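Long-range contact in esterase (Rhizomucor miehei, PDB 4WY5), which probably hydrolyses carboxylic esters, as a carboxylesterase of the alpha/beta hydrolase fold: residues T239-L251 / K270-V282. Numbering follows the deposited sequence.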
ATOM      1  N   THR A 239      23.586 -11.506   3.938  1.00 28.21           N
ATOM      2  CA  THR A 239      23.128 -10.234   4.467  1.00 29.97           C
ATOM      3  C   THR A 239      23.004  -9.231   3.317  1.00 32.31           C
ATOM      4  O   THR A 239      23.977  -8.561   2.941  1.00 31.17           O
ATOM      5  CB  THR A 239      24.090  -9.697   5.576  1.00 29.91           C
ATOM      6  OG1 THR A 239      25.431  -9.637   5.080  1.00 25.24           O
ATOM      7  CG2 THR A 239      24.041 -10.599   6.822  1.00 21.93           C
ATOM      8  N   LEU A 240      21.782  -9.159   2.777  1.00 31.12           N
ATOM      9  CA  LEU A 240      21.393  -8.340   1.631  1.00 25.23           C
ATOM     10  C   LEU A 240      21.903  -6.881   1.665  1.00 25.90           C
ATOM     11  O   LEU A 240      22.132  -6.264   0.624  1.00 25.67           O
ATOM     12  CB  LEU A 240      19.858  -8.324   1.521  1.00 26.75           C
ATOM     13  CG  LEU A 240      19.009  -9.354   0.746  1.00 27.06           C
ATOM     14  CD1 LEU A 240      19.790 -10.090  -0.315  1.00 18.74           C
ATOM     15  CD2 LEU A 240      18.271 -10.324   1.665  1.00 28.15           C
ATOM     16  N   GLU A 241      22.057  -6.325   2.858  1.00 23.97           N
ATOM     17  CA  GLU A 241      22.517  -4.946   2.999  1.00 29.05           C
ATOM     18  C   GLU A 241      23.872  -4.687   2.312  1.00 30.32           C
ATOM     19  O   GLU A 241      24.169  -3.553   1.920  1.00 31.43           O
ATOM     20  CB  GLU A 241      22.595  -4.611   4.483  1.00 28.54           C
ATOM     21  CG  GLU A 241      23.013  -3.227   4.842  1.00 32.48           C
ATOM     22  CD  GLU A 241      23.441  -3.179   6.284  1.00 36.26           C
ATOM     23  OE1 GLU A 241      23.966  -4.215   6.764  1.00 31.66           O
ATOM     24  OE2 GLU A 241      23.228  -2.137   6.939  1.00 36.98           O
ATOM     25  N   LEU A 242      24.663  -5.744   2.125  1.00 29.51           N
ATOM     26  CA  LEU A 242      25.995  -5.622   1.519  1.00 33.36           C
ATOM     27  C   LEU A 242      25.987  -5.506  -0.006  1.00 34.29           C
ATOM     28  O   LEU A 242      27.026  -5.237  -0.617  1.00 33.33           O
ATOM     29  CB  LEU A 242      26.872  -6.820   1.914  1.00 28.33           C
ATOM     30  CG  LEU A 242      27.223  -6.944   3.404  1.00 33.25           C
ATOM     31  CD1 LEU A 242      28.107  -8.175   3.695  1.00 27.34           C
ATOM     32  CD2 LEU A 242      27.876  -5.655   3.891  1.00 28.36           C
ATOM     33  N   ALA A 243      24.823  -5.703  -0.619  1.00 32.34           N
ATOM     34  CA  ALA A 243      24.739  -5.745  -2.076  1.00 29.24           C
ATOM     35  C   ALA A 243      25.211  -4.441  -2.720  1.00 30.67           C
ATOM     36  O   ALA A 243      24.887  -3.349  -2.253  1.00 27.66           O
ATOM     37  CB  ALA A 243      23.318  -6.068  -2.511  1.00 29.96           C
ATOM     38  N   THR A 244      25.987  -4.571  -3.792  1.00 34.84           N
ATOM     39  CA  THR A 244      26.444  -3.420  -4.567  1.00 35.61           C
ATOM     40  C   THR A 244      25.392  -2.986  -5.572  1.00 38.83           C
ATOM     41  O   THR A 244      24.423  -3.707  -5.824  1.00 38.11           O
ATOM     42  CB  THR A 244      27.713  -3.720  -5.377  1.00 37.81           C
ATOM     43  OG1 THR A 244      27.395  -4.672  -6.403  1.00 40.33           O
ATOM     44  CG2 THR A 244      28.835  -4.238  -4.489  1.00 32.47           C
ATOM     45  N   LYS A 245      25.590  -1.799  -6.141  1.00 36.60           N
ATOM     46  CA  LYS A 245      24.762  -1.319  -7.235  1.00 35.12           C
ATOM     47  C   LYS A 245      24.821  -2.300  -8.422  1.00 41.24           C
ATOM     48  O   LYS A 245      23.809  -2.533  -9.109  1.00 36.06           O
ATOM     49  CB  LYS A 245      25.216   0.086  -7.638  1.00 31.17           C
ATOM     50  CG  LYS A 245      24.266   0.858  -8.524  1.00 38.48           C
ATOM     51  CD  LYS A 245      24.655   2.342  -8.557  1.00 43.13           C
ATOM     52  CE  LYS A 245      24.260   3.001  -9.866  1.00 33.48           C
ATOM     53  NZ  LYS A 245      24.818   2.233 -11.011  1.00 37.53           N
ATOM     54  N   ALA A 246      26.002  -2.889  -8.639  1.00 40.55           N
ATOM     55  CA  ALA A 246      26.205  -3.887  -9.700  1.00 37.46           C
ATOM     56  C   ALA A 246      25.485  -5.205  -9.417  1.00 34.08           C
ATOM     57  O   ALA A 246      24.903  -5.817 -10.320  1.00 30.44           O
ATOM     58  CB  ALA A 246      27.704  -4.148  -9.896  1.00 32.95           C
ATOM     59  N   ASP A 247      25.524  -5.629  -8.155  1.00 33.83           N
ATOM     60  CA  ASP A 247      24.811  -6.826  -7.732  1.00 36.24           C
ATOM     61  C   ASP A 247      23.309  -6.731  -8.030  1.00 34.76           C
ATOM     62  O   ASP A 247      22.685  -7.735  -8.373  1.00 34.96           O
ATOM     63  CB  ASP A 247      25.024  -7.088  -6.230  1.00 35.89           C
ATOM     64  CG  ASP A 247      26.430  -7.613  -5.910  1.00 40.79           C
ATOM     65  OD1 ASP A 247      26.994  -8.354  -6.753  1.00 42.93           O
ATOM     66  OD2 ASP A 247      26.958  -7.301  -4.810  1.00 34.30           O
ATOM     67  N   LEU A 248      22.743  -5.532  -7.911  1.00 32.78           N
ATOM     68  CA  LEU A 248      21.292  -5.347  -7.948  1.00 32.89           C
ATOM     69  C   LEU A 248      20.726  -4.965  -9.319  1.00 34.95           C
ATOM     70  O   LEU A 248      19.522  -5.109  -9.560  1.00 36.08           O
ATOM     71  CB  LEU A 248      20.901  -4.271  -6.932  1.00 34.51           C
ATOM     72  CG  LEU A 248      21.210  -4.617  -5.475  1.00 30.21           C
ATOM     73  CD1 LEU A 248      20.740  -3.513  -4.551  1.00 29.14           C
ATOM     74  CD2 LEU A 248      20.556  -5.944  -5.092  1.00 23.75           C
ATOM     75  N   GLU A 249      21.597  -4.515 -10.219  1.00 34.92           N
ATOM     76  CA  GLU A 249      21.193  -4.104 -11.569  1.00 35.13           C
ATOM     77  C   GLU A 249      20.534  -5.255 -12.349  1.00 33.51           C
ATOM     78  O   GLU A 249      20.994  -6.391 -12.291  1.00 36.24           O
ATOM     79  CB  GLU A 249      22.413  -3.565 -12.334  1.00 36.56           C
ATOM     80  CG  GLU A 249      22.199  -2.225 -13.046  1.00 36.76           C
ATOM     81  CD  GLU A 249      21.709  -2.400 -14.482  1.00 49.88           C
ATOM     82  OE1 GLU A 249      21.880  -3.508 -15.046  1.00 47.81           O
ATOM     83  OE2 GLU A 249      21.149  -1.429 -15.047  1.00 62.13           O
ATOM     84  N   GLY A 250      19.427  -4.968 -13.032  1.00 35.78           N
ATOM     85  CA  GLY A 250      18.743  -5.978 -13.826  1.00 33.26           C
ATOM     86  C   GLY A 250      17.841  -6.940 -13.053  1.00 36.72           C
ATOM     87  O   GLY A 250      17.338  -7.927 -13.615  1.00 31.41           O
ATOM     88  N   LEU A 251      17.614  -6.660 -11.770  1.00 32.16           N
ATOM     89  CA  LEU A 251      16.757  -7.530 -10.959  1.00 31.59           C
ATOM     90  C   LEU A 251      15.296  -7.288 -11.340  1.00 26.25           C
ATOM     91  O   LEU A 251      14.968  -6.258 -11.924  1.00 24.59           O
ATOM     92  CB  LEU A 251      16.987  -7.282  -9.457  1.00 26.88           C
ATOM     93  CG  LEU A 251      17.725  -8.330  -8.602  1.00 33.63           C
ATOM     94  CD1 LEU A 251      18.745  -9.153  -9.378  1.00 25.71           C
ATOM     95  CD2 LEU A 251      18.384  -7.679  -7.382  1.00 22.92           C
ATOM     96  N   LYS A 270      15.685   0.645   3.737  1.00 24.03           N
ATOM     97  CA  LYS A 270      16.974   0.969   3.119  1.00 21.02           C
ATOM     98  C   LYS A 270      17.215   0.090   1.898  1.00 20.34           C
ATOM     99  O   LYS A 270      17.713   0.564   0.890  1.00 23.34           O
ATOM    100  CB  LYS A 270      18.115   0.811   4.117  1.00 22.19           C
ATOM    101  CG  LYS A 270      19.511   1.012   3.520  1.00 27.73           C
ATOM    102  CD  LYS A 270      19.818   2.474   3.217  1.00 22.31           C
ATOM    103  CE  LYS A 270      21.205   2.611   2.574  1.00 25.88           C
ATOM    104  NZ  LYS A 270      21.743   4.005   2.678  1.00 32.54           N
ATOM    105  N   TYR A 271      16.815  -1.173   1.960  1.00 20.59           N
ATOM    106  CA  TYR A 271      16.976  -2.058   0.797  1.00 23.90           C
ATOM    107  C   TYR A 271      16.106  -1.602  -0.383  1.00 23.48           C
ATOM    108  O   TYR A 271      16.520  -1.687  -1.544  1.00 24.52           O
ATOM    109  CB  TYR A 271      16.646  -3.519   1.172  1.00 20.22           C
ATOM    110  CG  TYR A 271      17.044  -4.556   0.129  1.00 20.38           C
ATOM    111  CD1 TYR A 271      18.386  -4.820  -0.150  1.00 22.89           C
ATOM    112  CD2 TYR A 271      16.077  -5.272  -0.575  1.00 17.17           C
ATOM    113  CE1 TYR A 271      18.757  -5.767  -1.103  1.00 22.53           C
ATOM    114  CE2 TYR A 271      16.430  -6.219  -1.526  1.00 22.01           C
ATOM    115  CZ  TYR A 271      17.774  -6.469  -1.790  1.00 25.38           C
ATOM    116  OH  TYR A 271      18.134  -7.410  -2.742  1.00 19.79           O
ATOM    117  N   ALA A 272      14.911  -1.092  -0.092  1.00 26.04           N
ATOM    118  CA  ALA A 272      14.063  -0.514  -1.142  1.00 25.87           C
ATOM    119  C   ALA A 272      14.808   0.607  -1.879  1.00 23.31           C
ATOM    120  O   ALA A 272      14.764   0.699  -3.108  1.00 26.32           O
ATOM    121  CB  ALA A 272      12.745   0.014  -0.545  1.00 17.26           C
ATOM    122  N   GLN A 273      15.478   1.456  -1.111  1.00 19.22           N
ATOM    123  CA  GLN A 273      16.259   2.562  -1.655  1.00 25.29           C
ATOM    124  C   GLN A 273      17.419   2.070  -2.535  1.00 26.51           C
ATOM    125  O   GLN A 273      17.707   2.662  -3.578  1.00 25.60           O
ATOM    126  CB  GLN A 273      16.803   3.440  -0.516  1.00 25.44           C
ATOM    127  CG  GLN A 273      15.735   4.083   0.376  1.00 24.01           C
ATOM    128  CD  GLN A 273      16.328   4.928   1.516  1.00 29.70           C
ATOM    129  OE1 GLN A 273      17.535   5.179   1.568  1.00 24.93           O
ATOM    130  NE2 GLN A 273      15.466   5.382   2.423  1.00 32.00           N
ATOM    131  N   GLN A 274      18.071   0.988  -2.098  1.00 26.51           N
ATOM    132  CA  GLN A 274      19.182   0.359  -2.825  1.00 28.83           C
ATOM    133  C   GLN A 274      18.732  -0.186  -4.186  1.00 27.25           C
ATOM    134  O   GLN A 274      19.419  -0.026  -5.210  1.00 24.88           O
ATOM    135  CB  GLN A 274      19.785  -0.805  -2.010  1.00 23.88           C
ATOM    136  CG  GLN A 274      20.354  -0.451  -0.628  1.00 25.20           C
ATOM    137  CD  GLN A 274      20.942  -1.667   0.109  1.00 27.28           C
ATOM    138  OE1 GLN A 274      20.499  -2.029   1.208  1.00 24.51           O
ATOM    139  NE2 GLN A 274      21.944  -2.301  -0.502  1.00 25.52           N
ATOM    140  N   LEU A 275      17.565  -0.823  -4.201  1.00 27.26           N
ATOM    141  CA  LEU A 275      17.035  -1.353  -5.450  1.00 27.89           C
ATOM    142  C   LEU A 275      16.722  -0.211  -6.423  1.00 26.59           C
ATOM    143  O   LEU A 275      17.075  -0.287  -7.601  1.00 29.66           O
ATOM    144  CB  LEU A 275      15.787  -2.203  -5.187  1.00 22.23           C
ATOM    145  CG  LEU A 275      15.962  -3.550  -4.473  1.00 23.57           C
ATOM    146  CD1 LEU A 275      14.639  -3.980  -3.878  1.00 22.80           C
ATOM    147  CD2 LEU A 275      16.479  -4.652  -5.411  1.00 22.88           C
ATOM    148  N   ALA A 276      16.139   0.877  -5.931  1.00 23.26           N
ATOM    149  CA  ALA A 276      15.805   1.989  -6.828  1.00 26.96           C
ATOM    150  C   ALA A 276      17.048   2.692  -7.401  1.00 27.52           C
ATOM    151  O   ALA A 276      17.070   3.099  -8.562  1.00 26.52           O
ATOM    152  CB  ALA A 276      14.907   3.001  -6.099  1.00 26.14           C
ATOM    153  N   GLU A 277      18.098   2.801  -6.599  1.00 29.33           N
ATOM    154  CA  GLU A 277      19.356   3.386  -7.060  1.00 30.07           C
ATOM    155  C   GLU A 277      19.972   2.579  -8.215  1.00 32.95           C
ATOM    156  O   GLU A 277      20.638   3.130  -9.094  1.00 33.59           O
ATOM    157  CB  GLU A 277      20.336   3.493  -5.889  1.00 34.18           C
ATOM    158  CG  GLU A 277      21.763   3.874  -6.271  1.00 46.79           C
ATOM    159  CD  GLU A 277      22.756   3.687  -5.121  1.00 53.35           C
ATOM    160  OE1 GLU A 277      23.976   3.579  -5.391  1.00 58.09           O
ATOM    161  OE2 GLU A 277      22.316   3.617  -3.952  1.00 51.28           O
ATOM    162  N   ALA A 278      19.730   1.271  -8.217  1.00 33.65           N
ATOM    163  CA  ALA A 278      20.278   0.399  -9.243  1.00 30.99           C
ATOM    164  C   ALA A 278      19.366   0.322 -10.455  1.00 30.69           C
ATOM    165  O   ALA A 278      19.632  -0.442 -11.383  1.00 36.79           O
ATOM    166  CB  ALA A 278      20.517  -1.000  -8.682  1.00 34.94           C
ATOM    167  N   GLY A 279      18.281   1.090 -10.444  1.00 29.30           N
ATOM    168  CA  GLY A 279      17.425   1.176 -11.616  1.00 31.23           C
ATOM    169  C   GLY A 279      16.263   0.199 -11.659  1.00 27.89           C
ATOM    170  O   GLY A 279      15.553   0.110 -12.670  1.00 27.07           O
ATOM    171  N   VAL A 280      16.070  -0.532 -10.567  1.00 26.97           N
ATOM    172  CA  VAL A 280      14.990  -1.511 -10.458  1.00 29.26           C
ATOM    173  C   VAL A 280      13.651  -0.834 -10.131  1.00 28.61           C
ATOM    174  O   VAL A 280      13.592   0.083  -9.309  1.00 28.12           O
ATOM    175  CB  VAL A 280      15.307  -2.583  -9.363  1.00 32.38           C
ATOM    176  CG1 VAL A 280      14.236  -3.684  -9.320  1.00 29.49           C
ATOM    177  CG2 VAL A 280      16.696  -3.176  -9.560  1.00 25.58           C
ATOM    178  N   ASP A 281      12.583  -1.287 -10.781  1.00 29.29           N
ATOM    179  CA  ASP A 281      11.225  -0.846 -10.451  1.00 29.22           C
ATOM    180  C   ASP A 281      10.790  -1.296  -9.046  1.00 26.54           C
ATOM    181  O   ASP A 281      10.629  -2.489  -8.803  1.00 29.03           O
ATOM    182  CB  ASP A 281      10.237  -1.387 -11.485  1.00 29.18           C
ATOM    183  CG  ASP A 281      10.008  -0.422 -12.642  1.00 39.55           C
ATOM    184  OD1 ASP A 281      10.733   0.594 -12.741  1.00 36.91           O
ATOM    185  OD2 ASP A 281       9.095  -0.682 -13.455  1.00 45.38           O
ATOM    186  N   VAL A 282      10.575  -0.342  -8.138  1.00 25.27           N
ATOM    187  CA  VAL A 282      10.229  -0.647  -6.741  1.00 22.17           C
ATOM    188  C   VAL A 282       9.007   0.137  -6.240  1.00 21.60           C
ATOM    189  O   VAL A 282       8.962   1.367  -6.352  1.00 23.23           O
ATOM    190  CB  VAL A 282      11.415  -0.344  -5.787  1.00 25.45           C
ATOM    191  CG1 VAL A 282      11.055  -0.675  -4.336  1.00 21.06           C
ATOM    192  CG2 VAL A 282      12.628  -1.121  -6.215  1.00 25.08           C
TER
HETATM  193  O   HOH W   1      23.461  -1.126  -2.697  1.00 21.49           O
HETATM  194  O   HOH W   2      17.999  -2.469 -13.240  1.00 33.17           O
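Leu248 sits over the last turns of helix 265-277, its CB 3.7 Å from the CB of Ala278 and its two methyls parted between neighbours. CD1 lies against the backbone O and CB of Gln274, whereas CD2 comes within 3.7 Å of Tyr271 OH and near CD2 of Leu275. A branched side chain suits this position because it reaches several surfaces at once; the small CB of Ala278 allows a close approach, the CA atoms of Glu249, just past helix 245-248, and Ala278 being 5.2 Å apart. Tyr271, its ring carried anti to the backbone N (chi1 -168°), extends to Leu240, whose CB is 3.8 Å from CE1. Beyond the helix, Val280 fits under the type II turn 248-251, with CG2 against the carbonyl O of Leu248 and CG1 against that of Leu251.

In the alpha/beta hydrolase fold, helix 265-277 makes the crossover between the parallel neighbours 254-259 and 282-287, and segment 239-251 leads into the first of these strands. Leu240, Leu248 and Leu251 also touch helix 162-176, so this apolar layer joins two helices of the fold. Gly279, at positive phi (92°), ends helix 265-277 in a Schellman motif; glycine suits the place because a side chain at these backbone angles would be jammed against the carbonyl O of Ala278. The Thr244-Asp247 capping box starts helix 245-248.

The outer side is looser and wetter. No direct hydrogen bond links the segments; one water donates to Ala243 O and accepts from Gln274 NE2, the amide being brought there by an extended chain, and another bridges Gly250 N and Ala278 O. On the exposed side, Lys245 crosses Glu277 at about a right angle, using its aliphatic CD, 3.5 Å from OE1, while NZ stays 5.8 Å from that same OE1.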